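Local coordinates for conserved domain protein (Bacillus anthracis, PDB 3FBQ), which is of unknown function but folds into beta-sheet domains of uncharacterised families related to the E-set group, at residues 66-77 / 117-128. Sequence-based numbering, arbitrary orientation.
Sequences LGDDPIILGGLD and FRWNIEGIEIPD
Leu76 reaches across an antiparallel strand pair to fit CD1 between Phe117 and Trp119, 3.7 Å from Trp119 CB. Its CG stands anti to the backbone N (chi1 -176°), which brings the branch nearer the neighbouring strand. Further along this packed face, Ile72 and Ile124 run side by side, CD1 to CD1 at 3.8 Å, while CG2 of Ile72 meets CG1 of Ile121. Leu66 CD1 closes the row against Ile124 CG2. Trp119 also reaches Val42 and Ile44, so this face seals against the five-stranded sheet, as in a beta sandwich.

The reverse face, with Ile71, Leu73, Glu125 and Asp77, is more polar and lies against other subunits: Leu73 meets its own counterpart in each. The loop end is looser, with Asp68 exposed. There Asp128 OD2 takes a weak bond from Asp68 N (3.2 Å, 131°), and a water links Leu66 O to Asp128 N.

Between the strands, paired backbone bonds include Glu125 N to Ile71 O at 3.0 Å and its reciprocal, Ile71 N to Glu125 O. Glu122 and Gly123 together oppose Leu73 in a classic beta bulge. Backbone bonds thus carry the pairing past the bulge, the register shifted by one residue, whereas like-charged Asp68 OD2 and Asp128 OD2, 3.4 Å apart, probably weaken the loop end unless protonation or counterions offset their repulsion.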
ATOM      1  N   LEU A  66      14.966   1.235 -12.250  1.00 42.69           N
ATOM      2  CA  LEU A  66      13.556   0.990 -11.971  1.00 42.66           C
ATOM      3  C   LEU A  66      12.985  -0.070 -12.907  1.00 42.95           C
ATOM      4  O   LEU A  66      11.944  -0.664 -12.627  1.00 42.37           O
ATOM      5  CB  LEU A  66      12.754   2.287 -12.091  1.00 43.56           C
ATOM      6  CG  LEU A  66      12.900   3.283 -10.939  1.00 43.39           C
ATOM      7  CD1 LEU A  66      12.665   2.598  -9.602  1.00 40.76           C
ATOM      8  CD2 LEU A  66      14.267   3.948 -10.973  1.00 46.18           C
ATOM      9  N   GLY A  67      13.673  -0.301 -14.020  1.00 43.11           N
ATOM     10  CA  GLY A  67      13.181  -1.181 -15.043  1.00 42.60           C
ATOM     11  C   GLY A  67      12.044  -0.529 -15.797  1.00 42.79           C
ATOM     12  O   GLY A  67      12.031   0.682 -15.950  1.00 42.90           O
ATOM     13  N   ASP A  68      11.078  -1.349 -16.213  1.00 42.92           N
ATOM     14  CA  ASP A  68      10.117  -1.020 -17.255  1.00 42.59           C
ATOM     15  C   ASP A  68       8.778  -0.542 -16.723  1.00 42.64           C
ATOM     16  O   ASP A  68       8.090   0.264 -17.361  1.00 43.01           O
ATOM     17  CB  ASP A  68       9.918  -2.240 -18.169  1.00 42.73           C
ATOM     18  CG  ASP A  68      10.848  -2.211 -19.381  1.00 44.44           C
ATOM     19  OD1 ASP A  68      10.723  -1.280 -20.245  1.00 47.22           O
ATOM     20  OD2 ASP A  68      11.727  -3.092 -19.466  1.00 45.00           O
ATOM     21  N   ASP A  69       8.386  -1.046 -15.561  1.00 41.80           N
ATOM     22  CA  ASP A  69       7.092  -0.656 -15.037  1.00 40.69           C
ATOM     23  C   ASP A  69       7.135  -0.556 -13.519  1.00 39.49           C
ATOM     24  O   ASP A  69       6.537  -1.398 -12.815  1.00 39.58           O
ATOM     25  CB  ASP A  69       5.985  -1.631 -15.480  1.00 41.12           C
ATOM     26  CG  ASP A  69       5.271  -1.181 -16.729  1.00 41.82           C
ATOM     27  OD1 ASP A  69       4.874   0.004 -16.772  1.00 45.76           O
ATOM     28  OD2 ASP A  69       5.085  -2.008 -17.661  1.00 42.09           O
ATOM     29  N   PRO A  70       7.808   0.491 -13.012  1.00 37.15           N
ATOM     30  CA  PRO A  70       7.890   0.592 -11.548  1.00 35.51           C
ATOM     31  C   PRO A  70       6.491   0.815 -10.934  1.00 34.64           C
ATOM     32  O   PRO A  70       5.630   1.433 -11.550  1.00 34.82           O
ATOM     33  CB  PRO A  70       8.846   1.777 -11.314  1.00 35.96           C
ATOM     34  CG  PRO A  70       9.385   2.218 -12.752  1.00 35.20           C
ATOM     35  CD  PRO A  70       8.490   1.579 -13.760  1.00 36.40           C
ATOM     36  N   ILE A  71       6.244   0.298  -9.739  1.00 33.15           N
ATOM     37  CA  ILE A  71       4.939   0.494  -9.115  1.00 31.65           C
ATOM     38  C   ILE A  71       4.998   1.403  -7.876  1.00 30.83           C
ATOM     39  O   ILE A  71       5.685   1.084  -6.885  1.00 30.50           O
ATOM     40  CB  ILE A  71       4.356  -0.835  -8.695  1.00 31.63           C
ATOM     41  CG1 ILE A  71       4.302  -1.767  -9.870  1.00 31.15           C
ATOM     42  CG2 ILE A  71       2.944  -0.652  -8.181  1.00 32.21           C
ATOM     43  CD1 ILE A  71       3.361  -2.851  -9.637  1.00 30.09           C
ATOM     44  N   ILE A  72       4.314   2.546  -7.937  1.00 29.97           N
ATOM     45  CA  ILE A  72       4.263   3.443  -6.783  1.00 29.60           C
ATOM     46  C   ILE A  72       3.347   2.806  -5.758  1.00 29.48           C
ATOM     47  O   ILE A  72       2.149   2.672  -6.065  1.00 31.51           O
ATOM     48  CB  ILE A  72       3.589   4.829  -7.058  1.00 29.99           C
ATOM     49  CG1 ILE A  72       4.298   5.663  -8.140  1.00 29.68           C
ATOM     50  CG2 ILE A  72       3.579   5.637  -5.749  1.00 27.60           C
ATOM     51  CD1 ILE A  72       5.817   5.968  -7.797  1.00 27.46           C
ATOM     52  N   LEU A  73       3.879   2.423  -4.592  1.00 26.91           N
ATOM     53  CA  LEU A  73       3.086   2.058  -3.435  1.00 25.25           C
ATOM     54  C   LEU A  73       2.781   3.284  -2.541  1.00 26.27           C
ATOM     55  O   LEU A  73       3.724   3.926  -2.006  1.00 28.07           O
ATOM     56  CB  LEU A  73       3.807   0.985  -2.608  1.00 23.16           C
ATOM     57  CG  LEU A  73       4.181  -0.338  -3.283  1.00 22.33           C
ATOM     58  CD1 LEU A  73       5.125  -1.269  -2.532  1.00 16.44           C
ATOM     59  CD2 LEU A  73       2.978  -1.100  -3.840  1.00 18.68           C
ATOM     60  N   GLY A  74       1.498   3.571  -2.316  1.00 26.08           N
ATOM     61  CA  GLY A  74       1.060   4.707  -1.525  1.00 27.00           C
ATOM     62  C   GLY A  74      -0.135   5.361  -2.201  1.00 28.67           C
ATOM     63  O   GLY A  74      -0.855   4.719  -2.871  1.00 28.44           O
ATOM     64  N   GLY A  75      -0.385   6.650  -2.041  1.00 30.79           N
ATOM     65  CA  GLY A  75      -1.611   7.201  -2.575  1.00 32.31           C
ATOM     66  C   GLY A  75      -1.672   8.684  -2.511  1.00 34.24           C
ATOM     67  O   GLY A  75      -1.090   9.298  -1.649  1.00 36.63           O
ATOM     68  N   LEU A  76      -2.365   9.271  -3.456  1.00 35.26           N
ATOM     69  CA  LEU A  76      -2.611  10.664  -3.425  1.00 36.34           C
ATOM     70  C   LEU A  76      -3.971  10.711  -2.740  1.00 38.16           C
ATOM     71  O   LEU A  76      -4.867   9.968  -3.131  1.00 39.04           O
ATOM     72  CB  LEU A  76      -2.673  11.210  -4.846  1.00 35.15           C
ATOM     73  CG  LEU A  76      -2.842  12.717  -4.985  1.00 36.18           C
ATOM     74  CD1 LEU A  76      -1.712  13.466  -4.277  1.00 34.89           C
ATOM     75  CD2 LEU A  76      -3.012  13.218  -6.475  1.00 37.59           C
ATOM     76  N   ASP A  77      -4.132  11.550  -1.714  1.00 39.30           N
ATOM     77  CA  ASP A  77      -5.367  11.595  -0.950  1.00 39.87           C
ATOM     78  C   ASP A  77      -5.827  12.996  -0.719  1.00 39.58           C
ATOM     79  O   ASP A  77      -5.070  13.857  -0.271  1.00 41.28           O
ATOM     80  CB  ASP A  77      -5.135  10.959   0.391  1.00 41.27           C
ATOM     81  CG  ASP A  77      -4.919   9.455   0.281  1.00 46.28           C
ATOM     82  OD1 ASP A  77      -5.784   8.780  -0.329  1.00 51.41           O
ATOM     83  OD2 ASP A  77      -3.888   8.950   0.807  1.00 52.61           O
ATOM     84  N   PHE A 117      -4.212  18.173  -0.112  1.00 29.16           N
ATOM     85  CA  PHE A 117      -3.996  16.743  -0.373  1.00 29.82           C
ATOM     86  C   PHE A 117      -2.708  16.226   0.245  1.00 28.97           C
ATOM     87  O   PHE A 117      -1.883  17.052   0.632  1.00 27.90           O
ATOM     88  CB  PHE A 117      -4.045  16.490  -1.863  1.00 28.74           C
ATOM     89  CG  PHE A 117      -2.969  17.169  -2.574  1.00 28.77           C
ATOM     90  CD1 PHE A 117      -1.782  16.513  -2.821  1.00 27.50           C
ATOM     91  CD2 PHE A 117      -3.099  18.530  -2.926  1.00 31.77           C
ATOM     92  CE1 PHE A 117      -0.741  17.152  -3.484  1.00 28.21           C
ATOM     93  CE2 PHE A 117      -2.049  19.214  -3.607  1.00 30.42           C
ATOM     94  CZ  PHE A 117      -0.876  18.507  -3.904  1.00 29.90           C
ATOM     95  N   ARG A 118      -2.549  14.899   0.356  1.00 28.45           N
ATOM     96  CA  ARG A 118      -1.246  14.356   0.777  1.00 30.07           C
ATOM     97  C   ARG A 118      -0.882  13.293  -0.173  1.00 29.99           C
ATOM     98  O   ARG A 118      -1.678  12.364  -0.458  1.00 31.66           O
ATOM     99  CB  ARG A 118      -1.180  13.807   2.228  1.00 30.23           C
ATOM    100  CG  ARG A 118      -2.102  14.566   3.200  1.00 34.89           C
ATOM    101  CD  ARG A 118      -1.549  15.029   4.564  1.00 37.96           C
ATOM    102  NE  ARG A 118      -1.270  13.926   5.488  1.00 43.01           N
ATOM    103  CZ  ARG A 118      -0.999  14.026   6.805  1.00 44.99           C
ATOM    104  NH1 ARG A 118      -0.985  15.208   7.440  1.00 46.26           N
ATOM    105  NH2 ARG A 118      -0.737  12.914   7.504  1.00 43.69           N
ATOM    106  N   TRP A 119       0.330  13.409  -0.681  1.00 29.34           N
ATOM    107  CA  TRP A 119       0.907  12.338  -1.490  1.00 28.56           C
ATOM    108  C   TRP A 119       1.886  11.531  -0.643  1.00 28.14           C
ATOM    109  O   TRP A 119       2.961  12.001  -0.299  1.00 27.01           O
ATOM    110  CB  TRP A 119       1.579  12.918  -2.744  1.00 28.40           C
ATOM    111  CG  TRP A 119       1.800  11.896  -3.780  1.00 27.25           C
ATOM    112  CD1 TRP A 119       1.075  10.752  -3.961  1.00 29.07           C
ATOM    113  CD2 TRP A 119       2.811  11.895  -4.785  1.00 28.27           C
ATOM    114  NE1 TRP A 119       1.570  10.035  -5.026  1.00 28.35           N
ATOM    115  CE2 TRP A 119       2.643  10.700  -5.544  1.00 27.80           C
ATOM    116  CE3 TRP A 119       3.853  12.784  -5.127  1.00 27.41           C
ATOM    117  CZ2 TRP A 119       3.458  10.379  -6.623  1.00 27.20           C
ATOM    118  CZ3 TRP A 119       4.649  12.487  -6.216  1.00 26.37           C
ATOM    119  CH2 TRP A 119       4.459  11.285  -6.951  1.00 29.35           C
ATOM    120  N   ASN A 120       1.496  10.328  -0.276  1.00 28.64           N
ATOM    121  CA  ASN A 120       2.277   9.561   0.707  1.00 30.34           C
ATOM    122  C   ASN A 120       2.806   8.287   0.047  1.00 29.82           C
ATOM    123  O   ASN A 120       2.014   7.346  -0.191  1.00 28.29           O
ATOM    124  CB  ASN A 120       1.457   9.196   1.992  1.00 31.18           C
ATOM    125  CG  ASN A 120       0.961  10.433   2.781  1.00 35.29           C
ATOM    126  OD1 ASN A 120       1.667  11.449   2.922  1.00 43.31           O
ATOM    127  ND2 ASN A 120      -0.261  10.347   3.290  1.00 37.94           N
ATOM    128  N   ILE A 121       4.115   8.252  -0.265  1.00 28.90           N
ATOM    129  CA  ILE A 121       4.636   7.095  -0.977  1.00 28.59           C
ATOM    130  C   ILE A 121       5.316   6.195  -0.036  1.00 28.18           C
ATOM    131  O   ILE A 121       6.123   6.647   0.755  1.00 27.69           O
ATOM    132  CB  ILE A 121       5.577   7.466  -2.071  1.00 29.14           C
ATOM    133  CG1 ILE A 121       4.766   8.190  -3.134  1.00 26.60           C
ATOM    134  CG2 ILE A 121       6.314   6.147  -2.665  1.00 30.84           C
ATOM    135  CD1 ILE A 121       5.637   9.097  -3.994  1.00 26.27           C
ATOM    136  N   GLU A 122       4.984   4.920  -0.083  1.00 28.06           N
ATOM    137  CA  GLU A 122       5.626   4.047   0.885  1.00 29.63           C
ATOM    138  C   GLU A 122       6.577   3.052   0.250  1.00 30.06           C
ATOM    139  O   GLU A 122       7.114   2.222   0.927  1.00 31.03           O
ATOM    140  CB  GLU A 122       4.635   3.305   1.748  1.00 28.70           C
ATOM    141  CG  GLU A 122       3.231   3.845   1.736  1.00 31.49           C
ATOM    142  CD  GLU A 122       2.226   2.762   2.210  1.00 37.50           C
ATOM    143  OE1 GLU A 122       1.640   3.033   3.301  1.00 38.34           O
ATOM    144  OE2 GLU A 122       2.069   1.649   1.527  1.00 34.50           O
ATOM    145  N   GLY A 123       6.821   3.161  -1.045  1.00 30.68           N
ATOM    146  CA  GLY A 123       7.592   2.137  -1.703  1.00 29.72           C
ATOM    147  C   GLY A 123       7.536   2.245  -3.194  1.00 29.28           C
ATOM    148  O   GLY A 123       6.622   2.817  -3.771  1.00 28.70           O
ATOM    149  N   ILE A 124       8.571   1.706  -3.803  1.00 29.83           N
ATOM    150  CA  ILE A 124       8.674   1.575  -5.250  1.00 30.45           C
ATOM    151  C   ILE A 124       8.950   0.135  -5.481  1.00 31.32           C
ATOM    152  O   ILE A 124      10.013  -0.368  -5.088  1.00 32.24           O
ATOM    153  CB  ILE A 124       9.894   2.323  -5.790  1.00 29.30           C
ATOM    154  CG1 ILE A 124       9.891   3.748  -5.239  1.00 30.72           C
ATOM    155  CG2 ILE A 124       9.818   2.374  -7.282  1.00 28.00           C
ATOM    156  CD1 ILE A 124       8.645   4.565  -5.651  1.00 32.57           C
ATOM    157  N   GLU A 125       8.009  -0.557  -6.078  1.00 32.16           N
ATOM    158  CA  GLU A 125       8.288  -1.928  -6.454  1.00 33.35           C
ATOM    159  C   GLU A 125       8.952  -1.818  -7.783  1.00 34.15           C
ATOM    160  O   GLU A 125       8.652  -0.905  -8.545  1.00 35.12           O
ATOM    161  CB  GLU A 125       7.033  -2.680  -6.710  1.00 32.89           C
ATOM    162  CG  GLU A 125       6.404  -3.302  -5.568  1.00 36.77           C
ATOM    163  CD  GLU A 125       5.677  -4.524  -6.049  1.00 42.14           C
ATOM    164  OE1 GLU A 125       4.493  -4.388  -6.393  1.00 48.40           O
ATOM    165  OE2 GLU A 125       6.289  -5.599  -6.195  1.00 42.83           O
ATOM    166  N   ILE A 126       9.849  -2.752  -8.044  1.00 35.37           N
ATOM    167  CA  ILE A 126      10.564  -2.890  -9.291  1.00 35.92           C
ATOM    168  C   ILE A 126      10.253  -4.319  -9.652  1.00 36.63           C
ATOM    169  O   ILE A 126      10.978  -5.288  -9.285  1.00 35.28           O
ATOM    170  CB  ILE A 126      12.071  -2.749  -9.118  1.00 35.97           C
ATOM    171  CG1 ILE A 126      12.425  -1.360  -8.552  1.00 37.50           C
ATOM    172  CG2 ILE A 126      12.733  -3.009 -10.435  1.00 35.56           C
ATOM    173  CD1 ILE A 126      13.522  -1.366  -7.497  1.00 35.46           C
ATOM    174  N   PRO A 127       9.134  -4.476 -10.349  1.00 37.05           N
ATOM    175  CA  PRO A 127       8.787  -5.847 -10.642  1.00 37.45           C
ATOM    176  C   PRO A 127       9.897  -6.494 -11.494  1.00 39.08           C
ATOM    177  O   PRO A 127      10.205  -7.666 -11.272  1.00 39.97           O
ATOM    178  CB  PRO A 127       7.462  -5.706 -11.367  1.00 37.08           C
ATOM    179  CG  PRO A 127       6.896  -4.409 -10.853  1.00 35.74           C
ATOM    180  CD  PRO A 127       8.101  -3.525 -10.770  1.00 35.95           C
ATOM    181  N   ASP A 128      10.524  -5.764 -12.437  1.00 39.56           N
ATOM    182  CA  ASP A 128      11.582  -6.406 -13.275  1.00 39.59           C
ATOM    183  C   ASP A 128      12.574  -7.106 -12.350  1.00 39.53           C
ATOM    184  O   ASP A 128      12.859  -8.251 -12.542  1.00 39.58           O
ATOM    185  CB  ASP A 128      12.322  -5.410 -14.181  1.00 39.38           C
ATOM    186  CG  ASP A 128      11.481  -4.926 -15.361  1.00 40.57           C
ATOM    187  OD1 ASP A 128      10.231  -5.037 -15.317  1.00 42.47           O
ATOM    188  OD2 ASP A 128      12.077  -4.416 -16.350  1.00 39.78           O
TER
HETATM  189  O   HOH W   1       9.949  -3.116 -13.347  1.00 56.18           O